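Local coordinates for protein putative methyltransferase (Emericella variicolor, PDB 7DMB) that binds S-adenosyl-L-homocysteine and is probably a trans-acting methyltransferase that takes part in calbistrin biosynthesis, at residues E122-M127 against R148-V153; L189-G194 against L220-G225; L260-D265 against R299-P304. One frame throughout, in Å; residues are numbered along the deposited sequence.

Contact 1 (E122-M127 against R148-V153)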
# COMPACT_ATOMS: atom_id res chain seq x y z
N GLU A 122 30.88 -3.58 11.66
CA GLU A 122 30.74 -2.29 11.00
C GLU A 122 29.36 -2.14 10.36
O GLU A 122 28.83 -1.02 10.31
CB GLU A 122 31.84 -2.12 9.97
CG GLU A 122 33.08 -1.47 10.53
CD GLU A 122 32.84 -0.04 10.98
OE1 GLU A 122 32.76 0.18 12.20
OE2 GLU A 122 32.73 0.87 10.12
N ARG A 123 28.77 -3.23 9.86
CA ARG A 123 27.43 -3.17 9.29
C ARG A 123 26.40 -2.85 10.37
O ARG A 123 25.49 -2.04 10.17
CB ARG A 123 27.09 -4.48 8.59
CG ARG A 123 27.30 -4.47 7.08
CD ARG A 123 26.64 -5.66 6.42
NE ARG A 123 27.14 -6.91 6.99
CZ ARG A 123 28.21 -7.56 6.55
NH1 ARG A 123 28.89 -7.10 5.51
NH2 ARG A 123 28.61 -8.68 7.15
N LEU A 124 26.52 -3.51 11.53
CA LEU A 124 25.67 -3.16 12.65
C LEU A 124 25.81 -1.68 13.01
O LEU A 124 24.81 -1.01 13.33
CB LEU A 124 26.01 -4.04 13.85
CG LEU A 124 25.21 -5.33 14.08
CD1 LEU A 124 25.58 -5.92 15.43
CD2 LEU A 124 23.69 -5.07 14.00
N LYS A 125 27.03 -1.15 12.94
CA LYS A 125 27.25 0.27 13.25
C LYS A 125 26.54 1.17 12.24
O LYS A 125 25.93 2.17 12.62
CB LYS A 125 28.74 0.58 13.27
CG LYS A 125 29.08 2.05 13.63
CD LYS A 125 30.41 2.48 12.98
CE LYS A 125 30.88 3.82 13.50
NZ LYS A 125 30.84 3.86 14.98
N ALA A 126 26.62 0.82 10.96
CA ALA A 126 25.91 1.57 9.93
C ALA A 126 24.39 1.48 10.12
O ALA A 126 23.69 2.49 10.01
CB ALA A 126 26.33 1.08 8.55
N MET A 127 23.87 0.29 10.40
CA MET A 127 22.43 0.16 10.62
C MET A 127 21.97 1.03 11.79
O MET A 127 20.94 1.71 11.70
CB MET A 127 22.06 -1.31 10.85
CG MET A 127 22.05 -2.20 9.59
SD MET A 127 22.33 -3.96 9.96
CE MET A 127 20.71 -4.44 10.51
N ARG A 148 13.93 -4.31 12.53
CA ARG A 148 13.18 -5.30 13.31
C ARG A 148 13.05 -6.64 12.59
O ARG A 148 13.03 -7.69 13.24
CB ARG A 148 11.77 -4.78 13.64
CG ARG A 148 11.67 -3.66 14.65
CD ARG A 148 10.18 -3.42 14.96
NE ARG A 148 9.98 -2.25 15.80
CZ ARG A 148 8.81 -1.77 16.17
NH1 ARG A 148 7.68 -2.33 15.76
NH2 ARG A 148 8.77 -0.70 16.95
N VAL A 149 12.90 -6.62 11.26
CA VAL A 149 12.83 -7.87 10.52
C VAL A 149 14.14 -8.64 10.68
O VAL A 149 14.16 -9.83 10.99
CB VAL A 149 12.50 -7.60 9.04
CG1 VAL A 149 12.90 -8.81 8.19
CG2 VAL A 149 11.03 -7.25 8.89
N TYR A 150 15.26 -7.95 10.46
CA TYR A 150 16.57 -8.53 10.72
C TYR A 150 16.66 -9.04 12.16
O TYR A 150 17.08 -10.17 12.42
CB TYR A 150 17.67 -7.50 10.48
CG TYR A 150 18.83 -7.69 11.44
CD1 TYR A 150 19.73 -8.74 11.25
CD2 TYR A 150 19.01 -6.86 12.53
CE1 TYR A 150 20.77 -8.95 12.11
CE2 TYR A 150 20.05 -7.07 13.40
CZ TYR A 150 20.93 -8.12 13.18
OH TYR A 150 21.99 -8.36 14.03
N ASP A 151 16.24 -8.20 13.10
CA ASP A 151 16.48 -8.43 14.52
C ASP A 151 15.63 -9.56 15.08
O ASP A 151 15.94 -10.07 16.16
CB ASP A 151 16.22 -7.13 15.28
CG ASP A 151 16.74 -7.17 16.69
OD1 ASP A 151 17.90 -7.58 16.92
OD2 ASP A 151 15.96 -6.79 17.58
N ASN A 152 14.58 -9.98 14.37
CA ASN A 152 13.67 -11.01 14.87
C ASN A 152 13.55 -12.20 13.94
O ASN A 152 12.74 -13.09 14.20
CB ASN A 152 12.27 -10.43 15.10
CG ASN A 152 12.23 -9.41 16.18
OD1 ASN A 152 12.07 -9.74 17.36
ND2 ASN A 152 12.38 -8.14 15.80
N VAL A 153 14.33 -12.24 12.85
CA VAL A 153 14.02 -13.17 11.77
C VAL A 153 14.01 -14.62 12.26
O VAL A 153 13.11 -15.39 11.91
CB VAL A 153 15.00 -12.95 10.59
CG1 VAL A 153 16.43 -13.17 11.02
CG2 VAL A 153 14.61 -13.85 9.43
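Met127 lays its terminal methyl over one face of the Tyr150 ring. CE sits 4.0 Å from the centroid of the Tyr150 ring, 27° off the normal, which makes this a CH-pi contact, and it leans toward one side: the nearest ring atom is Tyr150 CD2, 3.6 Å from Met127 CE. The sulfur stands higher above the same ring, with Met127 SD 5.2 Å from the Tyr150 centroid and almost on the normal. The thioether therefore makes a Met-aromatic contact at long range while its methyl does the close touching. A bend at the last torsion of Met127 (chi3 80°) turns CE aside from the line of the chain and brings it down onto the ring. The contact joins two consecutive helices, 120-134 and 140-157, of the helical region that precedes the Rossmann-like methyltransferase fold. Helix 56-79 closes in as well: Met127 touches Cys69, Tyr150 rests on Gln72, and Lys76 makes a cation-pi contact with the ring. Leu124, one turn before Met127, reaches the phenol end. Its CD2 is 3.7 Å from Tyr150 OH and 4.2 Å from Tyr150 CZ, and the two side chains cross at about a right angle; the Leu124 methyl comes at the ring obliquely. Trp147 touches both Leu124 and Met127, and its ring meets that of Tyr150 with the planes inclined. On the Tyr150 helix, Asn152 folds back on its own backbone, and Asn152 ND2 donates to Arg148 O at 2.7 Å in a nearly straight bond.

Contact 2 (L189-G194 against L220-G225)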
# COMPACT_ATOMS: atom_id res chain seq x y z
N LEU A 189 -8.21 15.21 -5.78
CA LEU A 189 -9.20 14.30 -6.38
C LEU A 189 -10.40 14.11 -5.46
O LEU A 189 -11.55 14.17 -5.90
CB LEU A 189 -8.58 12.94 -6.69
CG LEU A 189 -9.64 11.96 -7.20
CD1 LEU A 189 -10.22 12.46 -8.51
CD2 LEU A 189 -9.12 10.52 -7.37
N ILE A 190 -10.13 13.83 -4.18
CA ILE A 190 -11.22 13.63 -3.24
C ILE A 190 -12.05 14.90 -3.13
O ILE A 190 -13.29 14.85 -3.17
CB ILE A 190 -10.67 13.17 -1.88
CG1 ILE A 190 -9.93 11.84 -2.02
CG2 ILE A 190 -11.78 13.08 -0.84
CD1 ILE A 190 -10.80 10.68 -2.43
N ASN A 191 -11.39 16.05 -3.04
CA ASN A 191 -12.12 17.31 -2.94
C ASN A 191 -13.02 17.52 -4.17
O ASN A 191 -14.17 17.95 -4.03
CB ASN A 191 -11.13 18.45 -2.76
CG ASN A 191 -11.82 19.80 -2.62
OD1 ASN A 191 -11.75 20.63 -3.52
ND2 ASN A 191 -12.47 20.02 -1.48
N LEU A 192 -12.53 17.18 -5.36
CA LEU A 192 -13.34 17.36 -6.57
C LEU A 192 -14.60 16.50 -6.52
O LEU A 192 -15.70 16.99 -6.80
CB LEU A 192 -12.50 17.04 -7.82
CG LEU A 192 -13.28 17.00 -9.14
CD1 LEU A 192 -14.04 18.30 -9.33
CD2 LEU A 192 -12.35 16.73 -10.36
N MET A 193 -14.45 15.22 -6.17
CA MET A 193 -15.61 14.35 -5.97
C MET A 193 -16.59 14.93 -4.96
O MET A 193 -17.81 14.92 -5.18
CB MET A 193 -15.15 12.97 -5.51
CG MET A 193 -14.31 12.24 -6.51
SD MET A 193 -13.53 10.83 -5.75
CE MET A 193 -13.25 9.81 -7.20
N GLY A 194 -16.08 15.45 -3.84
CA GLY A 194 -16.95 15.95 -2.79
C GLY A 194 -17.64 17.25 -3.15
O GLY A 194 -18.83 17.44 -2.88
N LEU A 220 -12.30 15.63 2.12
CA LEU A 220 -13.73 15.71 2.33
C LEU A 220 -14.13 16.76 3.36
O LEU A 220 -15.32 17.05 3.49
CB LEU A 220 -14.28 14.35 2.79
CG LEU A 220 -14.27 13.17 1.80
CD1 LEU A 220 -14.78 11.92 2.50
CD2 LEU A 220 -15.07 13.47 0.54
N ASN A 221 -13.17 17.33 4.09
CA ASN A 221 -13.43 18.35 5.10
C ASN A 221 -12.53 19.55 4.83
O ASN A 221 -11.55 19.78 5.55
CB ASN A 221 -13.22 17.81 6.51
CG ASN A 221 -14.13 16.63 6.82
OD1 ASN A 221 -15.12 16.76 7.54
ND2 ASN A 221 -13.80 15.47 6.26
N PRO A 222 -12.83 20.33 3.79
CA PRO A 222 -11.93 21.44 3.44
C PRO A 222 -11.95 22.57 4.46
O PRO A 222 -10.90 23.15 4.75
CB PRO A 222 -12.46 21.88 2.07
CG PRO A 222 -13.93 21.60 2.14
CD PRO A 222 -14.08 20.35 3.00
N ASP A 223 -13.12 22.91 5.00
CA ASP A 223 -13.24 23.98 5.98
C ASP A 223 -14.07 23.50 7.16
O ASP A 223 -14.86 22.55 7.04
CB ASP A 223 -13.87 25.23 5.36
CG ASP A 223 -13.36 25.51 3.95
OD1 ASP A 223 -14.19 25.73 3.04
OD2 ASP A 223 -12.12 25.52 3.76
N ALA A 224 -13.87 24.14 8.31
CA ALA A 224 -14.71 23.83 9.46
C ALA A 224 -16.17 24.05 9.10
O ALA A 224 -16.53 25.05 8.48
CB ALA A 224 -14.32 24.70 10.66
N GLY A 225 -17.02 23.10 9.47
CA GLY A 225 -18.43 23.20 9.14
C GLY A 225 -18.81 22.78 7.73
O GLY A 225 -19.97 22.97 7.35
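The Asn191 amide meets the Pro222 ring at its nitrogen end: Asn191 ND2 lies 4.0 Å from Pro222 CB, which rises obliquely out of the amide plane, and the two side chains cross at about a right angle. This is van der Waals contact without stacking. It packs helix 187-196 against the loop that leaves helix 211-220, the helix following the first strand (200-205) of the Rossmann-like methyltransferase sheet. With CG anti to the backbone N (chi1 -179°), the Asn191 amide is brought alongside the loop. Both polar ends of the amide have partners outside the contact: OD1 accepts from Arg195 NE, while ND2 makes a weak hydrogen bond to Gly219 O. Away from the amide the contact is apolar and buried. Leu220, the last helical residue, points its branched end between helix 187-196 and the sheet, where it also touches Ile202, Tyr229 and Tyr232. Gly194 lets the leucine approach its backbone, with Gly194 CA 4.6 Å from Leu220 CD2. The closest approach across the two segments is that of Ile190, whose CG2 methyl touches the leucine fork at two atoms, 3.6 Å from Leu220 CD2 and equally far from Leu220 CG.

Contact 3 (L260-D265 against R299-P304). With SAH (S-adenosyl-L-homocysteine), chain C.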
# COMPACT_ATOMS: atom_id res chain seq x y z
N LEU A 260 -15.65 -6.35 6.45
CA LEU A 260 -15.93 -6.70 5.06
C LEU A 260 -14.74 -7.42 4.46
O LEU A 260 -13.60 -6.93 4.52
CB LEU A 260 -16.26 -5.48 4.22
CG LEU A 260 -16.34 -5.79 2.72
CD1 LEU A 260 -17.51 -6.73 2.45
CD2 LEU A 260 -16.49 -4.53 1.90
N ASP A 261 -15.02 -8.59 3.87
CA ASP A 261 -14.06 -9.39 3.11
C ASP A 261 -14.37 -9.17 1.64
O ASP A 261 -15.36 -9.71 1.12
CB ASP A 261 -14.19 -10.86 3.49
CG ASP A 261 -13.21 -11.76 2.74
OD1 ASP A 261 -13.13 -12.95 3.14
OD2 ASP A 261 -12.55 -11.32 1.76
N ILE A 262 -13.54 -8.37 0.95
CA ILE A 262 -13.83 -8.03 -0.44
C ILE A 262 -13.57 -9.18 -1.40
O ILE A 262 -14.00 -9.11 -2.57
CB ILE A 262 -13.05 -6.76 -0.85
CG1 ILE A 262 -13.62 -6.11 -2.12
CG2 ILE A 262 -11.55 -7.06 -1.00
CD1 ILE A 262 -15.09 -5.71 -2.06
N SER A 263 -12.92 -10.26 -0.95
CA SER A 263 -12.80 -11.44 -1.81
C SER A 263 -14.11 -12.22 -1.93
O SER A 263 -14.15 -13.18 -2.71
CB SER A 263 -11.69 -12.39 -1.31
OG SER A 263 -11.97 -12.96 -0.03
N LYS A 264 -15.16 -11.84 -1.21
CA LYS A 264 -16.43 -12.55 -1.20
C LYS A 264 -17.57 -11.56 -1.40
O LYS A 264 -17.40 -10.35 -1.23
CB LYS A 264 -16.65 -13.32 0.11
CG LYS A 264 -15.65 -14.43 0.32
CD LYS A 264 -15.74 -14.99 1.73
CE LYS A 264 -14.52 -15.85 2.02
NZ LYS A 264 -14.88 -17.25 2.32
N ASP A 265 -18.74 -12.10 -1.75
CA ASP A 265 -19.89 -11.27 -2.10
C ASP A 265 -20.23 -10.31 -0.96
O ASP A 265 -20.51 -10.76 0.16
CB ASP A 265 -21.10 -12.14 -2.43
CG ASP A 265 -22.37 -11.32 -2.55
OD1 ASP A 265 -22.32 -10.22 -3.13
OD2 ASP A 265 -23.42 -11.78 -2.04
N ARG A 299 -17.33 -3.70 -7.78
CA ARG A 299 -18.32 -3.15 -8.70
C ARG A 299 -19.74 -3.34 -8.17
O ARG A 299 -20.60 -2.46 -8.33
CB ARG A 299 -18.19 -3.79 -10.08
CG ARG A 299 -19.20 -3.24 -11.11
CD ARG A 299 -19.55 -4.28 -12.15
NE ARG A 299 -19.77 -3.70 -13.48
CZ ARG A 299 -20.96 -3.46 -14.01
NH1 ARG A 299 -22.07 -3.73 -13.32
NH2 ARG A 299 -21.05 -2.92 -15.22
N THR A 300 -20.00 -4.49 -7.55
CA THR A 300 -21.30 -4.74 -6.94
C THR A 300 -21.69 -3.61 -5.99
O THR A 300 -22.86 -3.20 -5.94
CB THR A 300 -21.28 -6.09 -6.22
OG1 THR A 300 -21.22 -7.14 -7.20
CG2 THR A 300 -22.52 -6.29 -5.36
N LEU A 301 -20.71 -3.08 -5.24
CA LEU A 301 -20.99 -2.02 -4.27
C LEU A 301 -21.26 -0.67 -4.93
O LEU A 301 -21.93 0.18 -4.32
CB LEU A 301 -19.82 -1.88 -3.29
CG LEU A 301 -19.63 -3.03 -2.29
CD1 LEU A 301 -18.25 -3.02 -1.67
CD2 LEU A 301 -20.70 -2.95 -1.19
N LEU A 302 -20.78 -0.45 -6.16
CA LEU A 302 -20.81 0.88 -6.76
C LEU A 302 -22.11 1.16 -7.52
O LEU A 302 -22.66 0.27 -8.18
CB LEU A 302 -19.62 1.04 -7.70
CG LEU A 302 -18.30 1.19 -6.95
CD1 LEU A 302 -17.09 0.97 -7.86
CD2 LEU A 302 -18.26 2.58 -6.29
N GLN A 303 -22.58 2.40 -7.44
CA GLN A 303 -23.69 2.86 -8.26
C GLN A 303 -23.25 2.89 -9.73
O GLN A 303 -22.06 2.78 -10.01
CB GLN A 303 -24.20 4.22 -7.78
CG GLN A 303 -23.25 5.38 -7.98
CD GLN A 303 -23.82 6.48 -8.85
OE1 GLN A 303 -24.51 6.22 -9.85
NE2 GLN A 303 -23.54 7.72 -8.47
N PRO A 304 -24.18 2.96 -10.68
CA PRO A 304 -23.78 2.77 -12.10
C PRO A 304 -22.77 3.79 -12.60
O PRO A 304 -22.01 3.48 -13.52
CB PRO A 304 -25.11 2.86 -12.88
CG PRO A 304 -26.14 3.37 -11.90
CD PRO A 304 -25.64 3.09 -10.52
N SAH C . -5.06 0.45 4.12
CA SAH C . -3.99 -0.06 5.03
CB SAH C . -2.70 -0.36 4.28
CG SAH C . -2.71 -1.71 3.58
SD SAH C . -2.66 -3.13 4.71
C SAH C . -3.73 0.97 6.13
O SAH C . -3.57 0.52 7.29
OXT SAH C . -3.72 2.18 5.80
C5' SAH C . -3.96 -4.18 4.01
C4' SAH C . -5.24 -4.11 4.81
O4' SAH C . -6.28 -4.82 4.09
C3' SAH C . -5.14 -4.76 6.19
O3' SAH C . -5.71 -3.89 7.16
C2' SAH C . -5.93 -6.07 6.02
O2' SAH C . -6.56 -6.54 7.18
C1' SAH C . -6.96 -5.68 4.97
N9 SAH C . -7.44 -6.82 4.19
C8 SAH C . -6.70 -7.92 3.85
N7 SAH C . -7.36 -8.80 3.14
C5 SAH C . -8.63 -8.25 3.02
C6 SAH C . -9.80 -8.71 2.38
N6 SAH C . -9.88 -9.87 1.73
N1 SAH C . -10.90 -7.92 2.45
C2 SAH C . -10.81 -6.75 3.11
N3 SAH C . -9.77 -6.22 3.74
C4 SAH C . -8.69 -7.03 3.66
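Ile262 serves two neighbours, the adenine of S-adenosyl-L-homocysteine and Leu301. In this Rossmann-like methyltransferase fold, the loop after strand 255-259 lines the adenine end of the cofactor pocket, and the contact backs it with the last turn of helix 291-301. The CB of Ile262 is 4.1 Å from SAH N1, and the CG2 branch comes closer, 3.6 Å from SAH N1. CG1 runs anti to the backbone N (chi1 -163°) and carries the other branch to helix 291-301, where Ile262 CD1 ends 4.2 Å from Leu301 CD1. Leu301 CD1 also meets Leu260 CD2, at 4.3 Å, so one methyl bridges two loop residues. Leu203 and Ile205 of strand 200-205 extend this buried apolar patch around Leu260, and Ile205 touches Ile262 as well.

The polar side of the loop reads the adenine edge. Ile262 N donates to SAH N1 at 3.1 Å along a fairly straight line (162°), and SAH N6 donates to Asp261 OD2 at 3.0 Å, giving a two-point grip on the base. Both residues belong to a type I turn from Asp261 to Lys264, and Ile262 O is held by Asn297 ND2. The carboxylate is itself steadied in an Asx turn: Ser263 N reaches Asp261 OD2 at 2.9 Å, approaching its anti side from 35° out of the carboxylate plane.

From the N terminus, contact 1 comes first, joining helix 120-134 to the next helix, 140-157, across a 20-residue connection within the helical region. Contact 2 opens later, on helix 187-196, and closes just after helix 211-220, so its loop takes in strand 200-205. Contact 3 then spans 260-265 to 299-304, enclosing strand 276-282 and most of helix 291-301. The three closures follow in series, neither nesting nor crossing. Contact 1 lies across the chain's centre from the other two, with centres about 43 Å (contact 2) and 42 Å (contact 3) away. Contacts 2 and 3, about 9 Å apart at their nearest atoms, both tie helices and loops flanking the methyltransferase sheet; contact 3 holds cofactor-pocket residues.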